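Local structure of maltose-binding protein MalE1 (Thermotoga maritima, 6DTU) at residues I7-S10 with E11-D15; L17-L20 with G21-F24; V193-L196 with K197-V200; G203-D206 with P207-Y211. The protein binds maltotetraose in this crystal and probably serves as the receptor that hands malto-oligosaccharides to a membrane transporter. One frame throughout, in Å; residues are numbered along the deposited sequence. Where two conformers were deposited one is given.

In the fold
Interactions 1 and 4 both reach the same glucose of the bound maltotetraose, one with the hydroxyl of S10 and the other with the ring of Y211; their centres are 28 Å apart, but their nearest atoms only about 5 Å. Behind each lies a helical contact. Interaction 2 lies further along helix 14-28 from interaction 1, the centres 12 Å apart, with L17 packed against I7 and C9. Interaction 3, in helix 187-201, sits 11 Å from interaction 4 between centres, and L205 packs on L196 and V200. The two helical contacts, 2 and 3, have centres 45 Å apart, on opposite sides of the chain's centre, and lie away from the sugar, which is met by S10 and Y211.

Interaction 1: I7-S10 with E11-D15. With GLC (alpha-D-glucopyranose), chain C.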
loop_
_atom_site.group_PDB
_atom_site.type_symbol
_atom_site.label_atom_id
_atom_site.label_comp_id
_atom_site.label_asym_id
_atom_site.label_seq_id
_atom_site.Cartn_x
_atom_site.Cartn_y
_atom_site.Cartn_z
ATOM N N ILE A 7 12.583 2.531 15.919
ATOM C CA ILE A 7 11.493 2.274 14.988
ATOM C C ILE A 7 12.023 2.492 13.585
ATOM O O ILE A 7 12.663 3.516 13.324
ATOM C CB ILE A 7 10.362 3.290 15.228
ATOM C CG1 ILE A 7 9.894 3.259 16.684
ATOM C CG2 ILE A 7 9.204 3.054 14.260
ATOM C CD1 ILE A 7 8.994 4.434 17.044
ATOM N N TRP A 8 11.720 1.567 12.676
ATOM C CA TRP A 8 11.930 1.755 11.242
ATOM C C TRP A 8 10.586 2.067 10.601
ATOM O O TRP A 8 9.604 1.346 10.817
ATOM C CB TRP A 8 12.491 0.499 10.561
ATOM C CG TRP A 8 13.878 0.136 10.927
ATOM C CD1 TRP A 8 14.766 0.889 11.667
ATOM C CD2 TRP A 8 14.562 -1.064 10.566
ATOM N NE1 TRP A 8 15.954 0.215 11.795
ATOM C CE2 TRP A 8 15.864 -0.977 11.114
ATOM C CE3 TRP A 8 14.215 -2.192 9.804
ATOM C CZ2 TRP A 8 16.808 -1.995 10.956
ATOM C CZ3 TRP A 8 15.154 -3.203 9.648
ATOM C CH2 TRP A 8 16.440 -3.089 10.215
ATOM N N CYS A 9 10.541 3.120 9.815
ATOM C CA CYS A 9 9.312 3.462 9.111
ATOM C C CYS A 9 9.682 4.189 7.835
ATOM O O CYS A 9 10.812 4.660 7.668
ATOM C CB CYS A 9 8.359 4.312 9.969
ATOM S SG CYS A 9 9.007 5.929 10.417
ATOM N N SER A 10 8.704 4.306 6.953
ATOM C CA SER A 10 8.926 5.042 5.720
ATOM C C SER A 10 8.998 6.539 6.009
ATOM O O SER A 10 8.785 7.001 7.128
ATOM C CB SER A 10 7.798 4.762 4.726
ATOM O OG SER A 10 6.689 5.594 5.008
ATOM N N GLU A 11 9.248 7.327 4.960
ATOM C CA GLU A 11 9.347 8.767 5.156
ATOM C C GLU A 11 8.049 9.387 5.660
ATOM O O GLU A 11 8.090 10.425 6.324
ATOM C CB GLU A 11 9.789 9.477 3.867
ATOM C CG GLU A 11 8.760 9.496 2.767
ATOM C CD GLU A 11 8.998 8.405 1.775
ATOM O OE1 GLU A 11 9.641 7.413 2.173
ATOM O OE2 GLU A 11 8.571 8.538 0.603
ATOM N N LYS A 12 6.906 8.753 5.381
ATOM C CA LYS A 12 5.625 9.387 5.669
ATOM C C LYS A 12 5.367 9.525 7.163
ATOM O O LYS A 12 4.710 10.479 7.581
ATOM C CB LYS A 12 4.482 8.613 5.004
ATOM C CG LYS A 12 4.602 8.487 3.473
ATOM C CD LYS A 12 4.639 9.853 2.763
ATOM C CE LYS A 12 4.739 9.691 1.254
ATOM N NZ LYS A 12 4.652 11.014 0.556
ATOM N N GLN A 13 5.861 8.594 7.975
ATOM C CA GLN A 13 5.555 8.554 9.396
ATOM C C GLN A 13 6.655 9.136 10.266
ATOM O O GLN A 13 6.462 9.232 11.483
ATOM C CB GLN A 13 5.236 7.118 9.861
ATOM C CG GLN A 13 4.155 6.383 9.078
ATOM C CD GLN A 13 4.703 5.550 7.946
ATOM O OE1 GLN A 13 5.876 5.650 7.592
ATOM N NE2 GLN A 13 3.858 4.743 7.354
ATOM N N VAL A 14 7.779 9.574 9.677
ATOM C CA VAL A 14 8.937 9.948 10.496
ATOM C C VAL A 14 8.609 11.120 11.419
ATOM O O VAL A 14 8.904 11.081 12.616
ATOM C CB VAL A 14 10.158 10.263 9.614
ATOM C CG1 VAL A 14 11.203 10.979 10.463
ATOM C CG2 VAL A 14 10.715 9.000 8.945
ATOM N N ASP A 15 8.000 12.180 10.881
ATOM C CA ASP A 15 7.819 13.395 11.670
ATOM C C ASP A 15 6.910 13.156 12.863
ATOM O O ASP A 15 7.212 13.577 13.992
ATOM C CB ASP A 15 7.237 14.523 10.812
ATOM C CG ASP A 15 8.237 15.132 9.846
ATOM O OD1 ASP A 15 9.438 14.787 9.877
ATOM O OD2 ASP A 15 7.805 16.014 9.070
HETATM C C1 GLC C . 5.468 5.371 1.374
HETATM C C2 GLC C . 4.288 4.824 2.075
HETATM C C3 GLC C . 4.028 3.421 1.708
HETATM C C4 GLC C . 3.854 3.272 0.236
HETATM C C5 GLC C . 5.136 3.738 -0.504
HETATM C C6 GLC C . 4.992 3.819 -1.894
HETATM O O1 GLC C . 6.619 4.712 1.793
HETATM O O2 GLC C . 4.554 4.943 3.510
HETATM O O3 GLC C . 2.805 3.019 2.425
HETATM O O4 GLC C . 3.607 1.878 -0.090
HETATM O O5 GLC C . 5.343 5.195 -0.061
HETATM O O6 GLC C . 6.269 4.115 -2.469
#
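Two neighbouring residues, S10 and C9, each hold their gamma atom, OG or SG, between the backbone N and the carbonyl carbon: S10 with chi1 83°, which turns OG to K12 and the sugar, and C9 with chi1 64°, which lays its sulfur against V14. K12 N donates to S10 OG at 3.2 Å with an N-H...O angle of 154°, the bond from residue i+2 that defines an ST turn. The bound glucose uses the same oxygen, O2 of GLC giving its proton to S10 OG at 2.7 Å, so a single hydroxyl accepts twice, shaping the bend of the chain and gripping the ligand. K12 adds a methylene: its chain folds at chi2, CG comes within 3.5 Å of GLC O2, and the ammonium end leads off elsewhere. The carbonyl of S10 takes a weak bond, Q13 N to S10 O at 3.4 Å. V14 packs on both residues, its CG2 meeting C9 SG at 3.8 Å and S10 O at 3.3 Å. R301 also hydrogen-bonds the glucose. The turn is the beta-to-alpha connection of a beta-alpha-beta unit, leading from strand 4-9 into helix 14-28; that strand runs parallel to and between strands 31-36 and 58-62, with C9 packed on V34 and V60 and S10 touching F39 of helix 39-49.

Interaction 2: L17-L20 with G21-F24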
loop_
_atom_site.group_PDB
_atom_site.type_symbol
_atom_site.label_atom_id
_atom_site.label_comp_id
_atom_site.label_asym_id
_atom_site.label_seq_id
_atom_site.Cartn_x
_atom_site.Cartn_y
_atom_site.Cartn_z
ATOM N N LEU A 17 5.998 10.322 14.309
ATOM C CA LEU A 17 6.567 9.373 15.270
ATOM C C LEU A 17 7.747 9.960 16.037
ATOM O O LEU A 17 7.958 9.612 17.209
ATOM C CB LEU A 17 6.966 8.077 14.567
ATOM C CG LEU A 17 5.817 7.213 14.031
ATOM C CD1 LEU A 17 6.347 5.979 13.305
ATOM C CD2 LEU A 17 4.906 6.798 15.141
ATOM N N GLN A 18 8.521 10.841 15.408
ATOM C CA GLN A 18 9.592 11.530 16.120
ATOM C C GLN A 18 9.021 12.352 17.260
ATOM O O GLN A 18 9.538 12.329 18.378
ATOM C CB GLN A 18 10.331 12.469 15.158
ATOM C CG GLN A 18 11.491 11.863 14.360
ATOM C CD GLN A 18 12.153 12.869 13.389
ATOM O OE1 GLN A 18 11.525 13.845 12.956
ATOM N NE2 GLN A 18 13.426 12.629 13.055
ATOM N N LYS A 19 7.948 13.081 16.984
ATOM C CA LYS A 19 7.354 13.937 17.997
ATOM C C LYS A 19 6.766 13.109 19.132
ATOM O O LYS A 19 6.977 13.421 20.312
ATOM C CB LYS A 19 6.294 14.810 17.334
ATOM C CG LYS A 19 5.625 15.782 18.274
ATOM C CD LYS A 19 6.581 16.869 18.730
ATOM C CE LYS A 19 5.893 17.889 19.655
ATOM N NZ LYS A 19 5.600 17.366 21.035
ATOM N N LEU A 20 6.033 12.038 18.795
ATOM C CA LEU A 20 5.495 11.160 19.833
ATOM C C LEU A 20 6.614 10.521 20.640
ATOM O O LEU A 20 6.508 10.373 21.864
ATOM C CB LEU A 20 4.634 10.063 19.205
ATOM C CG LEU A 20 3.417 10.594 18.461
ATOM C CD1 LEU A 20 2.680 9.504 17.675
ATOM C CD2 LEU A 20 2.497 11.271 19.466
ATOM N N GLY A 21 7.706 10.155 19.982
ATOM C CA GLY A 21 8.817 9.553 20.705
ATOM C C GLY A 21 9.457 10.503 21.691
ATOM O O GLY A 21 9.835 10.098 22.794
ATOM N N GLU A 22 9.574 11.783 21.311
ATOM C CA GLU A 22 10.061 12.797 22.230
ATOM C C GLU A 22 9.134 12.927 23.429
ATOM O O GLU A 22 9.592 13.105 24.565
ATOM C CB GLU A 22 10.154 14.141 21.508
ATOM C CG GLU A 22 11.340 14.279 20.584
ATOM C CD GLU A 22 11.276 15.515 19.694
ATOM O OE1 GLU A 22 12.156 15.632 18.814
ATOM O OE2 GLU A 22 10.388 16.379 19.880
ATOM N N GLU A 23 7.821 12.852 23.195
ATOM C CA GLU A 23 6.872 12.959 24.304
ATOM C C GLU A 23 6.987 11.765 25.242
ATOM O O GLU A 23 6.995 11.925 26.468
ATOM C CB GLU A 23 5.448 13.116 23.751
ATOM C CG GLU A 23 5.292 14.394 22.901
ATOM C CD GLU A 23 3.976 14.511 22.163
ATOM O OE1 GLU A 23 3.134 13.598 22.302
ATOM O OE2 GLU A 23 3.811 15.505 21.408
ATOM N N PHE A 24 7.135 10.564 24.687
ATOM C CA PHE A 24 7.295 9.379 25.516
ATOM C C PHE A 24 8.573 9.468 26.334
ATOM O O PHE A 24 8.594 9.088 27.506
ATOM C CB PHE A 24 7.314 8.150 24.594
ATOM C CG PHE A 24 7.087 6.831 25.294
ATOM C CD1 PHE A 24 5.785 6.427 25.647
ATOM C CD2 PHE A 24 8.156 5.982 25.581
ATOM C CE1 PHE A 24 5.560 5.207 26.297
ATOM C CE2 PHE A 24 7.931 4.745 26.224
ATOM C CZ PHE A 24 6.630 4.364 26.570
#
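E23 reaches back one turn of helix to K19 and L20, and nearly every atom of its side chain meets one of them. E23 CB sits 3.5 Å from L20 O. E23 CG, placed beside the backbone N by a chi1 of -61°, comes 3.2 Å from K19 O, one turn back, and the chain then runs on extended. At the end the carboxylate splits its work: E23 OE1 lies against one methyl of L20, 3.7 Å from CD2, while E23 OE2 receives K19 NZ at 2.6 Å on its anti lone pair, the side away from the other oxygen. This is an i to i+4 salt bridge along helix 14-28, the helix of the beta-alpha-beta unit between strands 4-9 and 31-36. K19 gets there by folding: the chain kinks at chi2 (69°) and again at chi4 (73°), so that CE also passes 3.6 Å from E23 OE2. E22 is a looser neighbour, its OE2 4.0 Å from K19 CD and not in contact with the ammonium. R294 of helix 289-298 forms a second salt bridge to E23 OE2, so an alanine in place of E23 would probably leave both K19 and R294 without this shared counter-charge. The backbone itself keeps its regular i to i+4 bonds, as from F24 N to L20 O at 2.9 Å, and L20 packs on F285, I286, T291 and I295 while the ring of F24 meets F281 edge-to-face.

Interaction 3: V193-L196 with K197-V200; sequences VKLL and KRLV
The guanidinium of R198 is the flat group here, and L195 approaches it obliquely, CD1 standing 4.4 Å from NH1. The nitrogens of R198 are engaged outside the segments: NE pairs with E202 and NH2 with D128, two salt bridges that probably hold the plane at the end of a chain extended from CG to NE. L195 lies one turn back, and its carbonyl is wrapped by what follows, with L199 N donating to L195 O at 3.0 Å and L199 CG 3.4 Å from that same oxygen. Both segments are part of helix 187-201, and its i to i+4 ladder runs through the contact, with K197 N bonded to V193 O and R198 N to K194 O. A further rung is V200 N to L196 O, 3.1 Å and in the carbonyl plane. V200 CG2 comes 3.5 Å from the same oxygen, L196 O, because that methyl is anti to its own carbonyl carbon; L196 CD1 then meets V200 CG2 loosely at 4.4 Å. The apolar stripe is shared among neighbours: L196 and V193 press on L348 of helix 341-352, L195 and L199 on F161 of helix 155-164, and L199 also on M127 and I131 of helix 127-140.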
loop_
_atom_site.group_PDB
_atom_site.type_symbol
_atom_site.label_atom_id
_atom_site.label_comp_id
_atom_site.label_asym_id
_atom_site.label_seq_id
_atom_site.Cartn_x
_atom_site.Cartn_y
_atom_site.Cartn_z
ATOM N N VAL A 193 -3.962 -6.875 -18.026
ATOM C CA VAL A 193 -2.628 -6.460 -18.455
ATOM C C VAL A 193 -2.651 -5.995 -19.908
ATOM O O VAL A 193 -1.827 -5.169 -20.318
ATOM C CB VAL A 193 -1.620 -7.594 -18.186
ATOM C CG1 VAL A 193 -0.221 -7.225 -18.654
ATOM C CG2 VAL A 193 -1.571 -7.915 -16.680
ATOM N N LYS A 194 -3.602 -6.491 -20.700
ATOM C CA LYS A 194 -3.766 -5.949 -22.046
ATOM C C LYS A 194 -4.251 -4.510 -22.016
ATOM O O LYS A 194 -3.929 -3.741 -22.927
ATOM C CB LYS A 194 -4.680 -6.836 -22.889
ATOM C CG LYS A 194 -3.992 -8.107 -23.358
ATOM C CD LYS A 194 -4.879 -8.848 -24.340
ATOM C CE LYS A 194 -4.187 -10.096 -24.877
ATOM N NZ LYS A 194 -2.801 -9.831 -25.355
ATOM N N LEU A 195 -5.025 -4.127 -20.988
ATOM C CA LEU A 195 -5.351 -2.716 -20.804
ATOM C C LEU A 195 -4.095 -1.901 -20.486
ATOM O O LEU A 195 -3.888 -0.831 -21.068
ATOM C CB LEU A 195 -6.424 -2.558 -19.726
ATOM C CG LEU A 195 -6.828 -1.124 -19.352
ATOM C CD1 LEU A 195 -7.452 -0.431 -20.549
ATOM C CD2 LEU A 195 -7.764 -1.090 -18.143
ATOM N N LEU A 196 -3.219 -2.409 -19.605
ATOM C CA LEU A 196 -1.950 -1.728 -19.366
ATOM C C LEU A 196 -1.175 -1.567 -20.663
ATOM O O LEU A 196 -0.654 -0.482 -20.954
ATOM C CB LEU A 196 -1.113 -2.511 -18.346
ATOM C CG LEU A 196 0.357 -2.092 -18.204
ATOM C CD1 LEU A 196 0.420 -0.651 -17.716
ATOM C CD2 LEU A 196 1.078 -3.038 -17.271
ATOM N N LYS A 197 -1.126 -2.622 -21.477
ATOM C CA LYS A 197 -0.375 -2.522 -22.724
ATOM C C LYS A 197 -1.005 -1.510 -23.674
ATOM O O LYS A 197 -0.290 -0.767 -24.356
ATOM C CB LYS A 197 -0.221 -3.893 -23.387
ATOM C CG LYS A 197 0.696 -3.833 -24.597
ATOM C CD LYS A 197 1.113 -5.192 -25.114
ATOM C CE LYS A 197 2.242 -5.015 -26.114
ATOM N NZ LYS A 197 3.563 -4.944 -25.414
ATOM N N ARG A 198 -2.339 -1.429 -23.689
ATOM C CA ARG A 198 -3.014 -0.411 -24.485
ATOM C C ARG A 198 -2.585 0.991 -24.063
ATOM O O ARG A 198 -2.287 1.840 -24.906
ATOM C CB ARG A 198 -4.530 -0.574 -24.359
ATOM C CG ARG A 198 -5.319 0.433 -25.194
ATOM C CD ARG A 198 -6.808 0.409 -24.869
ATOM N NE ARG A 198 -7.498 1.582 -25.399
ATOM C CZ ARG A 198 -8.727 1.942 -25.039
ATOM N NH1 ARG A 198 -9.387 1.229 -24.138
ATOM N NH2 ARG A 198 -9.294 3.027 -25.560
ATOM N N LEU A 199 -2.507 1.241 -22.754
ATOM C CA LEU A 199 -2.074 2.549 -22.271
ATOM C C LEU A 199 -0.664 2.891 -22.749
ATOM O O LEU A 199 -0.382 4.041 -23.119
ATOM C CB LEU A 199 -2.125 2.578 -20.743
ATOM C CG LEU A 199 -3.459 2.347 -20.036
ATOM C CD1 LEU A 199 -3.265 2.551 -18.543
ATOM C CD2 LEU A 199 -4.543 3.273 -20.585
ATOM N N VAL A 200 0.237 1.906 -22.750
ATOM C CA VAL A 200 1.590 2.130 -23.242
ATOM C C VAL A 200 1.576 2.320 -24.752
ATOM O O VAL A 200 2.206 3.245 -25.282
ATOM C CB VAL A 200 2.495 0.952 -22.830
ATOM C CG1 VAL A 200 3.890 1.120 -23.414
ATOM C CG2 VAL A 200 2.555 0.848 -21.307
#

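Interaction 4: G203-D206 with P207-Y211; sequences GILD and PSDNY. With GLC (alpha-D-glucopyranose), chain C.
A type I beta turn from D206 to D209, overlaid by an Asx turn at D206, shapes the loop that carries the chain from helix 187-201 to helix 211-219 and to Y211 in the sugar pocket. The turn's own bond runs from D209 N to D206 O, 2.9 Å, while the side chains tie it up from both ends. D206 has CG anti to the backbone N (chi1 -174°), which swings the carboxylate forward along the turn. There D206 OD2 takes S208 N at 3.0 Å and S208 OG at 2.6 Å, the two donors coming from opposite faces of the carboxylate plane. D206 CG also lies 3.2 Å from P207 CD, the two side chains crossing at about a right angle. D209 returns the favour: its OD2 accepts D206 N at 2.9 Å and nearly straight, 167° at the hydrogen, though from well above the carboxylate plane. L205 CD2 touches the same oxygen, D209 OD2, at 3.4 Å, crossing D209 at about a right angle. A leucine in place of D206 would strip away OD2, and the amide and hydroxyl of S208 would probably lose their shared acceptor, the hydroxyl then being set free to turn. R146 is the stronger partner of D209, through a salt bridge to OD2, and it also hydrogen-bonds the carbonyl of I204. N210, at the N-cap of the next helix, bonds I213 N through OD1. Y211 then presents one ring face to the ligand, GLC O6 standing 3.5 Å above the plane over the ring centre.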
loop_
_atom_site.group_PDB
_atom_site.type_symbol
_atom_site.label_atom_id
_atom_site.label_comp_id
_atom_site.label_asym_id
_atom_site.label_seq_id
_atom_site.Cartn_x
_atom_site.Cartn_y
_atom_site.Cartn_z
ATOM N N GLY A 203 0.484 5.585 -25.938
ATOM C CA GLY A 203 1.335 6.686 -25.516
ATOM C C GLY A 203 0.909 7.398 -24.250
ATOM O O GLY A 203 1.482 8.446 -23.923
ATOM N N ILE A 204 -0.080 6.864 -23.536
ATOM C CA ILE A 204 -0.559 7.447 -22.281
ATOM C C ILE A 204 0.435 7.188 -21.158
ATOM O O ILE A 204 0.585 7.996 -20.232
ATOM C CB ILE A 204 -1.932 6.829 -21.943
ATOM C CG1 ILE A 204 -2.882 6.951 -23.130
ATOM C CG2 ILE A 204 -2.538 7.449 -20.679
ATOM C CD1 ILE A 204 -3.154 8.368 -23.499
ATOM N N LEU A 205 1.065 6.012 -21.184
ATOM C CA LEU A 205 2.109 5.645 -20.246
ATOM C C LEU A 205 3.399 5.412 -21.006
ATOM O O LEU A 205 3.399 4.939 -22.152
ATOM C CB LEU A 205 1.762 4.368 -19.484
ATOM C CG LEU A 205 0.637 4.492 -18.469
ATOM C CD1 LEU A 205 0.401 3.145 -17.833
ATOM C CD2 LEU A 205 0.932 5.578 -17.423
ATOM N N ASP A 206 4.480 5.719 -20.356
ATOM C CA ASP A 206 5.789 5.499 -20.922
ATOM C C ASP A 206 6.433 4.300 -20.248
ATOM O O ASP A 206 6.254 4.099 -19.041
ATOM C CB ASP A 206 6.670 6.734 -20.718
ATOM C CG ASP A 206 8.013 6.613 -21.429
ATOM O OD1 ASP A 206 8.075 6.924 -22.642
ATOM O OD2 ASP A 206 8.999 6.178 -20.795
ATOM N N PRO A 207 7.186 3.494 -20.998
ATOM C CA PRO A 207 7.796 2.284 -20.433
ATOM C C PRO A 207 8.641 2.529 -19.192
ATOM O O PRO A 207 8.812 1.623 -18.380
ATOM C CB PRO A 207 8.656 1.760 -21.593
ATOM C CG PRO A 207 7.995 2.285 -22.827
ATOM C CD PRO A 207 7.378 3.600 -22.457
ATOM N N SER A 208 9.155 3.740 -19.016
ATOM C CA SER A 208 9.988 4.043 -17.859
ATOM C C SER A 208 9.198 4.530 -16.649
ATOM O O SER A 208 9.802 4.739 -15.591
ATOM C CB SER A 208 11.018 5.115 -18.216
ATOM O OG SER A 208 10.362 6.316 -18.563
ATOM N N ASP A 209 7.880 4.694 -16.765
ATOM C CA ASP A 209 7.089 5.248 -15.667
ATOM C C ASP A 209 7.224 4.386 -14.413
ATOM O O ASP A 209 7.112 3.158 -14.480
ATOM C CB ASP A 209 5.609 5.342 -16.054
ATOM C CG ASP A 209 5.312 6.481 -17.008
ATOM O OD1 ASP A 209 6.137 7.417 -17.119
ATOM O OD2 ASP A 209 4.217 6.455 -17.610
ATOM N N ASN A 210 7.518 5.030 -13.286
ATOM C CA ASN A 210 7.650 4.338 -12.006
ATOM C C ASN A 210 7.022 5.191 -10.904
ATOM O O ASN A 210 6.421 6.246 -11.154
ATOM C CB ASN A 210 9.104 3.949 -11.681
ATOM C CG ASN A 210 10.021 5.144 -11.534
ATOM O OD1 ASN A 210 9.571 6.274 -11.364
ATOM N ND2 ASN A 210 11.328 4.887 -11.505
ATOM N N TYR A 211 7.176 4.740 -9.660
ATOM C CA TYR A 211 6.553 5.466 -8.561
ATOM C C TYR A 211 7.107 6.883 -8.444
ATOM O O TYR A 211 6.351 7.850 -8.298
ATOM C CB TYR A 211 6.699 4.689 -7.239
ATOM C CG TYR A 211 5.917 5.401 -6.155
ATOM C CD1 TYR A 211 4.557 5.165 -5.987
ATOM C CD2 TYR A 211 6.505 6.380 -5.380
ATOM C CE1 TYR A 211 3.804 5.866 -5.039
ATOM C CE2 TYR A 211 5.755 7.110 -4.461
ATOM C CZ TYR A 211 4.408 6.841 -4.311
ATOM O OH TYR A 211 3.685 7.557 -3.401
HETATM C C1 GLC C . 5.468 5.371 1.374
HETATM C C2 GLC C . 4.288 4.824 2.075
HETATM C C3 GLC C . 4.028 3.421 1.708
HETATM C C4 GLC C . 3.854 3.272 0.236
HETATM C C5 GLC C . 5.136 3.738 -0.504
HETATM C C6 GLC C . 4.992 3.819 -1.894
HETATM O O1 GLC C . 6.619 4.712 1.793
HETATM O O2 GLC C . 4.554 4.943 3.510
HETATM O O3 GLC C . 2.805 3.019 2.425
HETATM O O4 GLC C . 3.607 1.878 -0.090
HETATM O O5 GLC C . 5.343 5.195 -0.061
HETATM O O6 GLC C . 6.269 4.115 -2.469
#